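Local coordinates for protein bvu-3222 (Bacteroides vulgatus ATCC 8482, PDB 3FYF) that is of unknown function, a probably periplasmic protein of the DUF4251 family whose antiparallel beta-sheet curls beside a long helix, at residues I40-F48 with M111-Y121. Numbering follows the deposited sequence.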
# COMPACT_ATOMS: atom_id res chain seq x y z
N ILE B 40 -0.04 4.42 19.41
CA ILE B 40 -0.24 3.53 20.56
C ILE B 40 -1.20 4.17 21.58
O ILE B 40 -2.20 3.56 21.96
CB ILE B 40 1.11 3.19 21.27
CG1 ILE B 40 2.04 2.40 20.34
CG2 ILE B 40 0.90 2.43 22.59
CD1 ILE B 40 1.66 0.96 20.18
N ASN B 41 -0.87 5.40 21.98
CA ASN B 41 -1.69 6.18 22.92
C ASN B 41 -3.07 6.53 22.40
O ASN B 41 -4.03 6.61 23.17
CB ASN B 41 -0.95 7.45 23.35
CG ASN B 41 0.28 7.15 24.19
OD1 ASN B 41 0.40 6.09 24.80
ND2 ASN B 41 1.21 8.10 24.22
N ALA B 42 -3.18 6.73 21.08
CA ALA B 42 -4.47 6.97 20.45
C ALA B 42 -5.34 5.72 20.50
O ALA B 42 -6.55 5.81 20.70
CB ALA B 42 -4.29 7.42 19.03
N LEU B 43 -4.72 4.55 20.33
CA LEU B 43 -5.43 3.27 20.36
C LEU B 43 -5.87 2.91 21.78
O LEU B 43 -6.97 2.42 21.97
CB LEU B 43 -4.58 2.14 19.78
CG LEU B 43 -4.33 2.06 18.27
CD1 LEU B 43 -3.23 1.05 17.98
CD2 LEU B 43 -5.60 1.71 17.49
N LYS B 44 -4.98 3.16 22.74
CA LYS B 44 -5.23 2.91 24.16
C LYS B 44 -6.39 3.75 24.67
O LYS B 44 -7.27 3.24 25.37
CB LYS B 44 -3.98 3.22 24.99
CG LYS B 44 -2.92 2.13 24.94
CD LYS B 44 -1.74 2.46 25.83
CE LYS B 44 -0.74 1.31 25.86
NZ LYS B 44 -1.31 0.07 26.44
N ASN B 45 -6.41 5.03 24.30
CA ASN B 45 -7.46 5.95 24.73
C ASN B 45 -8.74 5.90 23.88
O ASN B 45 -9.71 6.60 24.18
CB ASN B 45 -6.90 7.38 24.83
CG ASN B 45 -5.75 7.49 25.81
OD1 ASN B 45 -4.80 8.26 25.59
ND2 ASN B 45 -5.81 6.73 26.90
N GLY B 46 -8.73 5.06 22.85
CA GLY B 46 -9.88 4.85 21.97
C GLY B 46 -10.29 6.09 21.19
O GLY B 46 -11.47 6.29 20.91
N SER B 47 -9.31 6.92 20.86
CA SER B 47 -9.54 8.18 20.17
C SER B 47 -8.54 8.29 19.02
O SER B 47 -7.44 8.83 19.18
CB SER B 47 -9.41 9.36 21.14
OG SER B 47 -9.83 10.58 20.54
N PHE B 48 -8.93 7.77 17.86
CA PHE B 48 -8.03 7.67 16.71
C PHE B 48 -8.74 7.67 15.36
O PHE B 48 -9.95 7.45 15.26
CB PHE B 48 -7.14 6.42 16.80
CG PHE B 48 -7.90 5.11 16.78
CD1 PHE B 48 -8.23 4.50 15.57
CD2 PHE B 48 -8.25 4.49 17.96
CE1 PHE B 48 -8.93 3.31 15.55
CE2 PHE B 48 -8.94 3.29 17.95
CZ PHE B 48 -9.28 2.70 16.74
N MET B 111 -6.62 -5.44 22.21
CA MET B 111 -5.37 -4.86 21.77
C MET B 111 -4.23 -5.80 22.18
O MET B 111 -4.04 -6.07 23.37
CB MET B 111 -5.19 -3.48 22.40
CG MET B 111 -3.96 -2.69 21.96
SD MET B 111 -4.12 -0.98 22.50
CE MET B 111 -2.50 -0.31 22.12
N ARG B 112 -3.51 -6.30 21.18
CA ARG B 112 -2.40 -7.22 21.39
C ARG B 112 -1.14 -6.67 20.74
O ARG B 112 -1.21 -5.86 19.83
CB ARG B 112 -2.72 -8.60 20.80
CG ARG B 112 -3.92 -9.31 21.44
CD ARG B 112 -4.26 -10.57 20.66
NE ARG B 112 -5.59 -11.09 21.01
CZ ARG B 112 -5.81 -12.04 21.91
NH1 ARG B 112 -4.80 -12.59 22.58
NH2 ARG B 112 -7.05 -12.44 22.15
N GLN B 113 0.01 -7.13 21.22
CA GLN B 113 1.30 -6.66 20.72
C GLN B 113 2.24 -7.84 20.57
O GLN B 113 2.34 -8.67 21.47
CB GLN B 113 1.88 -5.62 21.69
CG GLN B 113 3.22 -5.03 21.26
CD GLN B 113 3.68 -3.85 22.10
OE1 GLN B 113 2.87 -3.05 22.58
NE2 GLN B 113 5.00 -3.71 22.25
N ASP B 114 2.92 -7.93 19.43
CA ASP B 114 3.91 -8.99 19.24
C ASP B 114 5.27 -8.62 19.85
O ASP B 114 5.37 -7.62 20.56
CB ASP B 114 4.01 -9.46 17.77
CG ASP B 114 4.66 -8.44 16.83
OD1 ASP B 114 5.16 -7.38 17.25
OD2 ASP B 114 4.68 -8.75 15.62
N LYS B 115 6.30 -9.42 19.59
CA LYS B 115 7.62 -9.18 20.17
C LYS B 115 8.34 -7.98 19.54
O LYS B 115 9.26 -7.42 20.13
CB LYS B 115 8.49 -10.44 20.16
CG LYS B 115 9.06 -10.85 18.81
CD LYS B 115 10.12 -11.93 18.98
CE LYS B 115 11.03 -12.05 17.76
NZ LYS B 115 10.40 -12.84 16.66
N ASP B 116 7.89 -7.57 18.35
CA ASP B 116 8.50 -6.47 17.61
C ASP B 116 7.71 -5.17 17.75
O ASP B 116 7.96 -4.19 17.04
CB ASP B 116 8.64 -6.85 16.13
CG ASP B 116 9.66 -7.94 15.91
OD1 ASP B 116 10.85 -7.73 16.25
OD2 ASP B 116 9.28 -9.01 15.40
N GLY B 117 6.74 -5.17 18.65
CA GLY B 117 5.92 -3.99 18.88
C GLY B 117 4.91 -3.69 17.79
O GLY B 117 4.42 -2.57 17.72
N ASN B 118 4.60 -4.67 16.94
CA ASN B 118 3.46 -4.56 16.01
C ASN B 118 2.18 -4.78 16.80
O ASN B 118 2.08 -5.73 17.57
CB ASN B 118 3.53 -5.60 14.89
CG ASN B 118 4.84 -5.57 14.14
OD1 ASN B 118 5.28 -4.53 13.66
ND2 ASN B 118 5.46 -6.74 14.02
N VAL B 119 1.20 -3.91 16.59
CA VAL B 119 -0.03 -3.92 17.40
C VAL B 119 -1.23 -4.44 16.60
O VAL B 119 -1.46 -4.03 15.47
CB VAL B 119 -0.34 -2.53 17.98
CG1 VAL B 119 -1.64 -2.53 18.81
CG2 VAL B 119 0.83 -2.07 18.81
N TYR B 120 -1.98 -5.34 17.21
CA TYR B 120 -3.14 -5.95 16.60
C TYR B 120 -4.38 -5.51 17.37
O TYR B 120 -4.64 -5.97 18.47
CB TYR B 120 -2.97 -7.48 16.56
CG TYR B 120 -1.77 -7.89 15.72
CD1 TYR B 120 -1.92 -8.24 14.38
CD2 TYR B 120 -0.48 -7.89 16.26
CE1 TYR B 120 -0.82 -8.60 13.60
CE2 TYR B 120 0.62 -8.24 15.48
CZ TYR B 120 0.45 -8.59 14.16
OH TYR B 120 1.54 -8.94 13.41
N TYR B 121 -5.12 -4.58 16.76
CA TYR B 121 -6.27 -3.94 17.38
C TYR B 121 -7.55 -4.36 16.65
O TYR B 121 -7.74 -4.02 15.47
CB TYR B 121 -6.09 -2.42 17.32
CG TYR B 121 -7.05 -1.60 18.15
CD1 TYR B 121 -8.27 -1.17 17.63
CD2 TYR B 121 -6.73 -1.22 19.46
CE1 TYR B 121 -9.14 -0.39 18.39
CE2 TYR B 121 -7.60 -0.45 20.22
CZ TYR B 121 -8.80 -0.04 19.68
OH TYR B 121 -9.68 0.72 20.42
O HOH W 1 -9.26 1.28 22.90
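Leu-43 CD2 sits over one face of the Tyr-121 ring, 3.7 Å from the centroid of that ring in a CH-pi contact, and over the centre of one face of the Phe-48 ring, at whose edge Tyr-121 OH lies in plane. The two rings meet offset edge-to-face, planes at 88°, with the edge of Phe-48 turned to the face of Tyr-121; Phe-48 CZ comes within 3.5 Å of Tyr-121 CE1. A water in the plane of the Tyr-121 ring, at its edge, lies 2.6 Å from Tyr-121 OH and donates to Leu-43 O, tying the phenol to the last helical turn without a direct bond. With CG anti to the backbone N (chi1 -168°), the Tyr-121 ring slides past Leu-43 in the opposite direction and brings its OH to this water. A leucine at Tyr-121 would probably leave the water without its phenol mate and the Phe-48 edge without an aromatic face. Leu-43 CD1 meets Val-119 CG1 tip to tip, while Ile-40 CD1 presses tightly on Val-119 CG2 at 3.4 Å. The extended Met-111 lays CE against Lys-44 CG (3.8 Å) and Leu-43 CB. Gly-46 closes the helix in a Schellman motif. The end of helix 27-44 packs on the hairpin of strands 100-113 and 119-126, its 40-44 turn running 27° from strand segment 119-121, while Leu-138 of strand 132-138 and Leu-164 of strand 158-166 extend the apolar layer around Leu-43.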